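Local coordinates for protein YohF (Salmonella typhimurium, PDB 6WON) that probably acts as an acetoin dehydrogenase, a nicotinamide-dependent oxidoreductase of the short-chain dehydrogenase/reductase family, at residues Cys20-Ala25 with Ala46-Gln51; Ala11-Ile16 with His36-Gly41. One frame throughout, in Å; residues are numbered along the deposited sequence.

Contact 1 of 2, residues Cys20-Ala25 with Ala46-Gln51; sequences CALLLA and AKKAAQ
Ala25, whose methyl meets that of Ala49 across the contact, is fixed in its own helix by the bond from Ala25 N to Ala21 O, 3.0 Å long. No hydrogen bond passes between Cys20-Ala25 and Ala46-Gln51. What joins them is apolar packing of two nearly parallel helical segments: the axes of 20-25 and 46-50 come within 9.0 Å at a signed crossing angle of -18°. The short side chains explain this spacing: Ala25 CB and Ala49 CB are 3.7 Å apart, and their CA atoms only 5.4 Å.

One helical turn nearer the N-terminus, Leu22 reaches across with its CD2 methyl. Its CG lies anti to the carbonyl carbon, and chi2 of -173° sends CD1 out along the extended course, leaving CD2 as the branch turned to Ala49 and Lys48. That methyl sits 3.6 Å from Ala49 N and 3.8 Å from Lys48 CB, and also touches the Ala49 methyl, so it rests on the backbone where the two residues join. Lys48 therefore contributes the root of its side chain. Beyond the root, the chain bends at chi3 and chi4, and its NZ forms a salt bridge with Glu44, one turn back on the same helix. Beneath the pair, Ala25 and Ala21 pack on Ile31 and Ala46 on Ile33, both in strand 30-35, so the two helices lie on one face of the parallel sheet. The chemistry implies an interface held by shape and burial of methyl groups, with the lysine charge probably balanced by Glu44 in its own helix.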
ATOM      1  N   CYS B  20      22.764  12.965  -8.862  1.00 23.39           N
ATOM      2  CA  CYS B  20      23.264  11.941  -7.939  1.00 22.91           C
ATOM      3  C   CYS B  20      24.773  11.800  -8.032  1.00 23.12           C
ATOM      4  O   CYS B  20      25.471  11.753  -7.010  1.00 24.63           O
ATOM      5  CB  CYS B  20      22.589  10.586  -8.205  1.00 21.69           C
ATOM      6  SG  CYS B  20      20.790  10.562  -7.974  1.00 25.26           S
ATOM      7  N   ALA B  21      25.298  11.716  -9.253  1.00 24.96           N
ATOM      8  CA  ALA B  21      26.732  11.493  -9.409  1.00 23.83           C
ATOM      9  C   ALA B  21      27.537  12.622  -8.779  1.00 24.79           C
ATOM     10  O   ALA B  21      28.556  12.382  -8.117  1.00 25.60           O
ATOM     11  CB  ALA B  21      27.084  11.344 -10.889  1.00 20.56           C
ATOM     12  N   LEU B  22      27.097  13.862  -8.975  1.00 28.20           N
ATOM     13  CA  LEU B  22      27.856  15.003  -8.478  1.00 28.79           C
ATOM     14  C   LEU B  22      27.743  15.124  -6.960  1.00 30.72           C
ATOM     15  O   LEU B  22      28.717  15.475  -6.284  1.00 33.55           O
ATOM     16  CB  LEU B  22      27.375  16.280  -9.167  1.00 28.40           C
ATOM     17  CG  LEU B  22      27.771  16.435 -10.647  1.00 29.63           C
ATOM     18  CD1 LEU B  22      27.370  17.819 -11.160  1.00 32.23           C
ATOM     19  CD2 LEU B  22      29.256  16.223 -10.845  1.00 28.60           C
ATOM     20  N   LEU B  23      26.566  14.851  -6.403  1.00 28.92           N
ATOM     21  CA  LEU B  23      26.438  14.920  -4.955  1.00 27.98           C
ATOM     22  C   LEU B  23      27.259  13.826  -4.287  1.00 25.78           C
ATOM     23  O   LEU B  23      27.916  14.072  -3.267  1.00 26.66           O
ATOM     24  CB  LEU B  23      24.973  14.827  -4.552  1.00 23.41           C
ATOM     25  CG  LEU B  23      24.646  15.096  -3.091  1.00 25.92           C
ATOM     26  CD1 LEU B  23      25.347  16.385  -2.556  1.00 26.85           C
ATOM     27  CD2 LEU B  23      23.140  15.182  -2.943  1.00 26.37           C
ATOM     28  N   LEU B  24      27.267  12.624  -4.869  1.00 20.50           N
ATOM     29  CA  LEU B  24      28.054  11.538  -4.295  1.00 22.55           C
ATOM     30  C   LEU B  24      29.542  11.839  -4.391  1.00 23.39           C
ATOM     31  O   LEU B  24      30.290  11.595  -3.438  1.00 25.41           O
ATOM     32  CB  LEU B  24      27.719  10.211  -4.988  1.00 22.79           C
ATOM     33  CG  LEU B  24      26.312   9.666  -4.708  1.00 23.65           C
ATOM     34  CD1 LEU B  24      25.971   8.438  -5.582  1.00 22.22           C
ATOM     35  CD2 LEU B  24      26.129   9.370  -3.216  1.00 26.72           C
ATOM     36  N   ALA B  25      29.987  12.394  -5.525  1.00 23.71           N
ATOM     37  CA  ALA B  25      31.364  12.872  -5.633  1.00 25.80           C
ATOM     38  C   ALA B  25      31.661  13.925  -4.566  1.00 27.65           C
ATOM     39  O   ALA B  25      32.671  13.845  -3.859  1.00 28.12           O
ATOM     40  CB  ALA B  25      31.613  13.435  -7.037  1.00 26.89           C
ATOM     41  N   ALA B  46      31.952  14.274 -15.220  1.00 31.95           N
ATOM     42  CA  ALA B  46      33.233  13.823 -14.686  1.00 27.58           C
ATOM     43  C   ALA B  46      34.142  15.001 -14.350  1.00 31.76           C
ATOM     44  O   ALA B  46      34.817  14.992 -13.310  1.00 30.92           O
ATOM     45  CB  ALA B  46      33.907  12.880 -15.681  1.00 26.69           C
ATOM     46  N   LYS B  47      34.178  16.013 -15.225  1.00 32.57           N
ATOM     47  CA  LYS B  47      34.924  17.234 -14.942  1.00 35.54           C
ATOM     48  C   LYS B  47      34.530  17.810 -13.586  1.00 35.64           C
ATOM     49  O   LYS B  47      35.381  18.018 -12.714  1.00 34.01           O
ATOM     50  CB  LYS B  47      34.681  18.258 -16.058  1.00 41.76           C
ATOM     51  CG  LYS B  47      35.356  19.616 -15.831  1.00 50.00           C
ATOM     52  CD  LYS B  47      35.178  20.560 -17.018  1.00 55.51           C
ATOM     53  CE  LYS B  47      36.383  21.469 -17.158  1.00 60.47           C
ATOM     54  NZ  LYS B  47      36.330  22.291 -18.402  1.00 64.22           N
ATOM     55  N   LYS B  48      33.233  18.064 -13.385  1.00 34.99           N
ATOM     56  CA  LYS B  48      32.792  18.662 -12.128  1.00 33.81           C
ATOM     57  C   LYS B  48      33.014  17.717 -10.954  1.00 32.88           C
ATOM     58  O   LYS B  48      33.384  18.162  -9.863  1.00 34.76           O
ATOM     59  CB  LYS B  48      31.324  19.063 -12.233  1.00 37.56           C
ATOM     60  CG  LYS B  48      31.027  19.987 -13.409  1.00 46.06           C
ATOM     61  CD  LYS B  48      29.664  20.663 -13.236  1.00 53.18           C
ATOM     62  CE  LYS B  48      28.859  20.690 -14.540  1.00 54.67           C
ATOM     63  NZ  LYS B  48      29.451  21.620 -15.544  1.00 53.83           N
ATOM     64  N   ALA B  49      32.793  16.412 -11.153  1.00 30.98           N
ATOM     65  CA  ALA B  49      32.999  15.455 -10.068  1.00 30.03           C
ATOM     66  C   ALA B  49      34.432  15.504  -9.552  1.00 32.77           C
ATOM     67  O   ALA B  49      34.666  15.458  -8.340  1.00 35.84           O
ATOM     68  CB  ALA B  49      32.646  14.042 -10.537  1.00 26.52           C
ATOM     69  N   ALA B  50      35.402  15.630 -10.456  1.00 32.60           N
ATOM     70  CA  ALA B  50      36.803  15.572 -10.058  1.00 33.63           C
ATOM     71  C   ALA B  50      37.257  16.832  -9.335  1.00 36.51           C
ATOM     72  O   ALA B  50      38.302  16.814  -8.679  1.00 39.35           O
ATOM     73  CB  ALA B  50      37.684  15.328 -11.283  1.00 33.12           C
ATOM     74  N   GLN B  51      36.511  17.928  -9.453  1.00 36.84           N
ATOM     75  CA  GLN B  51      36.821  19.112  -8.666  1.00 41.22           C
ATOM     76  C   GLN B  51      36.580  18.892  -7.176  1.00 38.17           C
ATOM     77  O   GLN B  51      37.041  19.703  -6.364  1.00 39.55           O
ATOM     78  CB  GLN B  51      36.000  20.301  -9.177  1.00 46.46           C
ATOM     79  CG  GLN B  51      36.360  20.716 -10.608  1.00 51.52           C
ATOM     80  CD  GLN B  51      35.331  21.638 -11.239  1.00 55.88           C
ATOM     81  OE1 GLN B  51      34.346  22.023 -10.604  1.00 56.06           O
ATOM     82  NE2 GLN B  51      35.553  21.996 -12.503  1.00 59.59           N
TER

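Contact 2 of 2, residues Ala11-Ile16 with His36-Gly41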
ATOM      1  N   ALA B  11      23.326   6.453 -16.509  1.00 30.24           N
ATOM      2  CA  ALA B  11      22.705   7.578 -17.204  1.00 28.82           C
ATOM      3  C   ALA B  11      22.943   8.881 -16.452  1.00 27.30           C
ATOM      4  O   ALA B  11      22.046   9.712 -16.303  1.00 30.28           O
ATOM      5  CB  ALA B  11      21.205   7.331 -17.430  1.00 25.93           C
ATOM      6  N   SER B  12      24.166   9.056 -15.954  1.00 26.66           N
ATOM      7  CA  SER B  12      24.519  10.241 -15.183  1.00 26.76           C
ATOM      8  C   SER B  12      25.086  11.349 -16.052  1.00 28.62           C
ATOM      9  O   SER B  12      25.723  12.272 -15.527  1.00 26.60           O
ATOM     10  CB  SER B  12      25.508   9.883 -14.068  1.00 26.70           C
ATOM     11  OG  SER B  12      26.444   8.918 -14.513  1.00 26.01           O
ATOM     12  N   ASP B  13      24.871  11.276 -17.370  1.00 28.36           N
ATOM     13  CA  ASP B  13      25.241  12.370 -18.259  1.00 31.70           C
ATOM     14  C   ASP B  13      24.356  13.600 -18.087  1.00 33.12           C
ATOM     15  O   ASP B  13      24.719  14.671 -18.587  1.00 34.33           O
ATOM     16  CB  ASP B  13      25.178  11.900 -19.716  1.00 37.19           C
ATOM     17  CG  ASP B  13      23.861  11.193 -20.043  1.00 43.85           C
ATOM     18  OD1 ASP B  13      23.439  10.295 -19.276  1.00 44.82           O
ATOM     19  OD2 ASP B  13      23.239  11.544 -21.061  1.00 48.90           O
ATOM     20  N   SER B  14      23.212  13.477 -17.415  1.00 32.88           N
ATOM     21  CA  SER B  14      22.263  14.583 -17.299  1.00 32.42           C
ATOM     22  C   SER B  14      21.212  14.232 -16.247  1.00 31.91           C
ATOM     23  O   SER B  14      21.188  13.123 -15.705  1.00 31.03           O
ATOM     24  CB  SER B  14      21.593  14.868 -18.639  1.00 37.98           C
ATOM     25  OG  SER B  14      20.641  13.853 -18.901  1.00 39.32           O
ATOM     26  N   GLY B  15      20.332  15.195 -15.971  1.00 35.56           N
ATOM     27  CA  GLY B  15      19.131  14.928 -15.194  1.00 38.03           C
ATOM     28  C   GLY B  15      19.421  14.397 -13.802  1.00 35.43           C
ATOM     29  O   GLY B  15      20.396  14.781 -13.146  1.00 27.12           O
ATOM     30  N   ILE B  16      18.551  13.491 -13.349  1.00 34.73           N
ATOM     31  CA  ILE B  16      18.639  12.950 -11.995  1.00 31.78           C
ATOM     32  C   ILE B  16      19.949  12.203 -11.806  1.00 26.85           C
ATOM     33  O   ILE B  16      20.609  12.332 -10.769  1.00 23.00           O
ATOM     34  CB  ILE B  16      17.429  12.040 -11.703  1.00 31.40           C
ATOM     35  CG1 ILE B  16      16.135  12.859 -11.645  1.00 30.49           C
ATOM     36  CG2 ILE B  16      17.652  11.244 -10.408  1.00 29.96           C
ATOM     37  CD1 ILE B  16      14.888  12.013 -11.636  1.00 31.97           C
ATOM     38  N   HIS B  36      24.307   7.069 -22.580  1.00 31.55           N
ATOM     39  CA  HIS B  36      23.747   6.376 -23.703  1.00 29.77           C
ATOM     40  C   HIS B  36      24.130   7.031 -25.025  1.00 33.72           C
ATOM     41  O   HIS B  36      24.684   6.395 -25.825  1.00 35.14           O
ATOM     42  CB  HIS B  36      22.271   6.255 -23.561  1.00 30.65           C
ATOM     43  CG  HIS B  36      21.601   5.657 -24.746  1.00 36.43           C
ATOM     44  ND1 HIS B  36      21.543   4.307 -24.968  1.00 36.57           N
ATOM     45  CD2 HIS B  36      20.968   6.235 -25.784  1.00 39.95           C
ATOM     46  CE1 HIS B  36      20.896   4.079 -26.085  1.00 39.79           C
ATOM     47  NE2 HIS B  36      20.545   5.233 -26.604  1.00 42.96           N
ATOM     48  N   SER B  37      23.901   8.311 -25.184  1.00 35.92           N
ATOM     49  CA  SER B  37      24.312   9.010 -26.394  1.00 40.27           C
ATOM     50  C   SER B  37      24.934  10.378 -26.158  1.00 42.79           C
ATOM     51  O   SER B  37      25.490  10.946 -27.106  1.00 44.93           O
ATOM     52  CB  SER B  37      23.120   9.174 -27.350  1.00 44.40           C
ATOM     53  OG  SER B  37      22.302  10.234 -26.915  1.00 46.80           O
ATOM     54  N   ASP B  38      24.875  10.921 -24.941  1.00 41.75           N
ATOM     55  CA  ASP B  38      25.386  12.265 -24.660  1.00 45.07           C
ATOM     56  C   ASP B  38      26.739  12.139 -23.965  1.00 41.31           C
ATOM     57  O   ASP B  38      26.872  12.321 -22.751  1.00 36.40           O
ATOM     58  CB  ASP B  38      24.392  13.057 -23.813  1.00 46.90           C
ATOM     59  CG  ASP B  38      24.880  14.475 -23.507  1.00 50.19           C
ATOM     60  OD1 ASP B  38      25.877  14.930 -24.110  1.00 49.86           O
ATOM     61  OD2 ASP B  38      24.261  15.135 -22.647  1.00 51.53           O
ATOM     62  N   GLU B  39      27.761  11.843 -24.768  1.00 40.49           N
ATOM     63  CA  GLU B  39      29.105  11.673 -24.229  1.00 39.63           C
ATOM     64  C   GLU B  39      29.645  12.973 -23.639  1.00 35.24           C
ATOM     65  O   GLU B  39      30.350  12.954 -22.625  1.00 32.66           O
ATOM     66  CB  GLU B  39      30.045  11.153 -25.319  1.00 43.64           C
ATOM     67  CG  GLU B  39      31.490  11.119 -24.865  1.00 50.99           C
ATOM     68  CD  GLU B  39      32.418  10.424 -25.837  1.00 60.78           C
ATOM     69  OE1 GLU B  39      33.389   9.799 -25.353  1.00 64.68           O
ATOM     70  OE2 GLU B  39      32.188  10.499 -27.070  1.00 64.99           O
ATOM     71  N   ARG B  40      29.334  14.115 -24.255  1.00 37.19           N
ATOM     72  CA  ARG B  40      29.894  15.366 -23.752  1.00 40.46           C
ATOM     73  C   ARG B  40      29.309  15.729 -22.393  1.00 37.84           C
ATOM     74  O   ARG B  40      30.030  16.212 -21.514  1.00 41.17           O
ATOM     75  CB  ARG B  40      29.673  16.488 -24.761  1.00 46.15           C
ATOM     76  CG  ARG B  40      30.623  16.415 -25.939  1.00 56.87           C
ATOM     77  CD  ARG B  40      30.864  17.788 -26.532  1.00 68.44           C
ATOM     78  NE  ARG B  40      29.635  18.576 -26.534  1.00 75.30           N
ATOM     79  CZ  ARG B  40      28.711  18.527 -27.491  1.00 81.26           C
ATOM     80  NH1 ARG B  40      28.874  17.730 -28.542  1.00 81.51           N
ATOM     81  NH2 ARG B  40      27.621  19.284 -27.399  1.00 85.18           N
ATOM     82  N   GLY B  41      28.010  15.496 -22.198  1.00 36.71           N
ATOM     83  CA  GLY B  41      27.433  15.657 -20.872  1.00 35.59           C
ATOM     84  C   GLY B  41      28.070  14.740 -19.844  1.00 35.01           C
ATOM     85  O   GLY B  41      28.276  15.129 -18.691  1.00 33.28           O
TER
HETATM   86  O   HOH W   1      22.478  10.140 -23.245  1.00 27.50           O
HETATM   87  O   HOH W   2      22.672   8.232 -20.673  1.00 33.98           O
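Asp13 meets His36-Gly41 directly with CB and OD2, and through water with both carboxylate oxygens. Its CB lies 3.5 Å from Asp38 O, beside the start of the helix that begins at Glu39. From there CG stands between the backbone N and the carbonyl carbon (chi1 50°), which spreads the carboxylate toward the turn after strand 30-35. At the tip each oxygen takes one water. OD1 accepts from water 2, 2.6 Å from Asp13 OD1, and this water accepts in turn from His36 N. OD2 accepts from water 1, 2.7 Å from Asp13 OD2, which accepts from Ser37 N. Two consecutive backbone N-H groups are thus tied to one carboxylate without direct bonds.

Asp13 OD2 also lies 3.3 Å from Asp38 CB. The second carboxylate is turned steeply against the first, their planes 81° apart, with Asp13 OD2 and Asp38 OD2 at 4.1 Å. Such closeness of like charges might raise the proton affinity of one of them. Asp38 occupies the N-cap: its OD1 accepts from Gly41 N at 2.9 Å, met from above the carboxylate plane (56° out of it), and the helix start would be expected to offset some of its charge. Gly41 has no side chain, and the backbone of Asp13 comes close here, with Asp13 O 3.6 Å from Gly41 C. Around the pair, Thr45 OG1 lies in hydrogen-bonding reach of both Gly41 O and Ser12 O, which must share or compete for its one proton.

The segment Ala11-Ile16, following strand 6-9 and leading into helix 15-27, matches in position the glycine-rich turn of the short-chain dehydrogenase Rossmann fold, with Ala11 in place of its first glycine and Gly15 kept; set against the turn after the second strand, it probably faces the dinucleotide.

Contacts 1 and 2 pair the same two helices, 15-27 and 39-50, at different levels, their centres 13 Å apart. Contact 2 lies where the helices begin, at the C-terminal ends of strands 6-9 and 30-35, whereas contact 1 lies further along both toward their C-termini. They touch directly: Ala21 CB, from 20-25, is 3.8 Å from Ser12 CB, from 11-16. Each brings the region of helix 15-27 against that of 39-50, the connections before and after strand 30-35 in the beta-alpha-beta-alpha-beta run of strands 6-9, 30-35 and 56-60. In this family the glycine-rich turn normally receives the dinucleotide cofactor, so contact 2 probably borders that site, with contact 1 packing the same helix pair away from it.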